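PDB 3FS5: uncharacterized protein YGR203W from Saccharomyces cerevisiae, which acts as a protein phosphatase of the Cdc25-like family, built on a single rhodanese domain. Local coordinates for residues Arg72-Gln77 with Thr110-Arg115. Residues are numbered along the deposited sequence; the frame is centred on the assembly and turned at random.
Sequences RLLEKQ and TAELSR
Leu74 lies over one face of the Arg115 guanidinium, and the two side chains cross at about a right angle. Its CD2 methyl sits above the centre of the group, 3.8 Å from Arg115 CZ. The Arg115 chain bends at chi2 and again at chi3 (-97°), which turns one guanidinium face to Leu74 CD2. Arg115 NH2 also comes to 3.4 Å from Leu74 O, on the helix backbone. The other methyl, Leu74 CD1, meets the carboxylate of Glu112, 3.4 Å from Glu112 OE2. The second oxygen of that carboxylate, OE1, takes a salt bridge from Lys70 and a hydrogen bond from the backbone N of Asp109. Gln77 CG is anti to its backbone N (chi1 -173°) and rests 3.2 Å from Arg115 O. Beyond it the amide comes to the edge of the guanidinium, but its orientation there is doubtful. The contact joins helix 63-78 to the loop that leads into strand 116-121 of the central parallel sheet of the rhodanese fold. Arg115 is also tied by a backbone hydrogen bond to Leu84 of the neighbouring strand 84-88. With leucine methyls on a guanidinium face and a carboxylate oxygen, the contact probably rests largely on van der Waals packing, while Lys70 meets the Glu112 charge.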
# COMPACT_ATOMS: atom_id res chain seq x y z
N ARG A 72 1.61 -2.18 -13.92
CA ARG A 72 2.08 -0.86 -13.49
C ARG A 72 3.20 -0.97 -12.48
O ARG A 72 4.19 -0.24 -12.57
CB ARG A 72 0.94 -0.04 -12.88
CG ARG A 72 -0.02 0.57 -13.88
CD ARG A 72 -0.94 1.57 -13.19
NE ARG A 72 -0.23 2.78 -12.78
CZ ARG A 72 -0.79 3.78 -12.11
NH1 ARG A 72 -0.08 4.84 -11.78
NH2 ARG A 72 -2.07 3.71 -11.76
N LEU A 73 3.03 -1.85 -11.51
CA LEU A 73 4.03 -2.04 -10.47
C LEU A 73 5.37 -2.50 -11.05
O LEU A 73 6.41 -1.91 -10.76
CB LEU A 73 3.54 -3.06 -9.43
CG LEU A 73 2.40 -2.57 -8.52
CD1 LEU A 73 1.96 -3.69 -7.59
CD2 LEU A 73 2.87 -1.35 -7.71
N LEU A 74 5.33 -3.54 -11.88
CA LEU A 74 6.56 -4.07 -12.47
C LEU A 74 7.23 -3.08 -13.41
O LEU A 74 8.45 -3.07 -13.54
CB LEU A 74 6.26 -5.38 -13.22
CG LEU A 74 5.90 -6.56 -12.30
CD1 LEU A 74 5.53 -7.79 -13.12
CD2 LEU A 74 7.09 -6.86 -11.39
N GLU A 75 6.43 -2.24 -14.05
CA GLU A 75 6.96 -1.24 -14.96
C GLU A 75 7.75 -0.21 -14.15
O GLU A 75 8.81 0.25 -14.57
CB GLU A 75 5.81 -0.57 -15.72
CG GLU A 75 6.26 0.33 -16.85
CD GLU A 75 5.15 0.57 -17.85
OE1 GLU A 75 4.72 -0.42 -18.50
OE2 GLU A 75 4.71 1.73 -18.00
N LYS A 76 7.24 0.13 -12.97
CA LYS A 76 7.91 1.09 -12.09
C LYS A 76 9.18 0.45 -11.51
O LYS A 76 10.21 1.12 -11.36
CB LYS A 76 6.96 1.48 -10.94
CG LYS A 76 7.53 2.49 -9.94
CD LYS A 76 6.46 2.89 -8.92
CE LYS A 76 6.87 4.09 -8.06
NZ LYS A 76 7.95 3.80 -7.10
N GLN A 77 9.10 -0.84 -11.20
CA GLN A 77 10.24 -1.55 -10.63
C GLN A 77 11.41 -1.63 -11.62
O GLN A 77 12.57 -1.44 -11.25
CB GLN A 77 9.81 -2.96 -10.20
CG GLN A 77 10.88 -3.75 -9.44
CD GLN A 77 11.86 -4.47 -10.35
OE1 GLN A 77 12.95 -4.86 -9.92
NE2 GLN A 77 11.48 -4.66 -11.61
N THR A 110 7.45 -17.09 -11.15
CA THR A 110 8.61 -17.39 -10.32
C THR A 110 9.74 -16.40 -10.60
O THR A 110 10.55 -16.11 -9.73
CB THR A 110 9.11 -18.83 -10.58
OG1 THR A 110 9.49 -18.97 -11.96
CG2 THR A 110 8.02 -19.85 -10.26
N ALA A 111 9.77 -15.88 -11.82
CA ALA A 111 10.80 -14.92 -12.21
C ALA A 111 10.52 -13.52 -11.67
O ALA A 111 11.43 -12.72 -11.47
CB ALA A 111 10.92 -14.88 -13.73
N GLU A 112 9.24 -13.23 -11.43
CA GLU A 112 8.83 -11.93 -10.93
C GLU A 112 8.79 -11.89 -9.40
O GLU A 112 8.67 -10.82 -8.80
CB GLU A 112 7.46 -11.57 -11.50
CG GLU A 112 7.39 -11.72 -13.02
CD GLU A 112 5.99 -11.57 -13.58
OE1 GLU A 112 5.07 -12.23 -13.05
OE2 GLU A 112 5.82 -10.81 -14.55
N LEU A 113 8.90 -13.06 -8.77
CA LEU A 113 8.86 -13.13 -7.31
C LEU A 113 9.97 -12.32 -6.66
O LEU A 113 9.77 -11.76 -5.57
CB LEU A 113 8.97 -14.58 -6.84
CG LEU A 113 7.70 -15.44 -6.84
CD1 LEU A 113 8.02 -16.82 -6.28
CD2 LEU A 113 6.62 -14.76 -6.00
N SER A 114 11.12 -12.24 -7.31
CA SER A 114 12.26 -11.50 -6.76
C SER A 114 12.21 -9.99 -7.02
O SER A 114 13.01 -9.23 -6.47
CB SER A 114 13.56 -12.06 -7.32
OG SER A 114 13.60 -11.94 -8.73
N ARG A 115 11.28 -9.56 -7.87
CA ARG A 115 11.19 -8.14 -8.19
C ARG A 115 10.39 -7.28 -7.22
O ARG A 115 10.44 -6.05 -7.29
CB ARG A 115 10.62 -7.96 -9.60
CG ARG A 115 11.59 -8.37 -10.69
CD ARG A 115 11.43 -7.45 -11.89
NE ARG A 115 10.57 -8.01 -12.91
CZ ARG A 115 9.97 -7.30 -13.86
NH1 ARG A 115 9.22 -7.92 -14.76
NH2 ARG A 115 10.08 -5.98 -13.89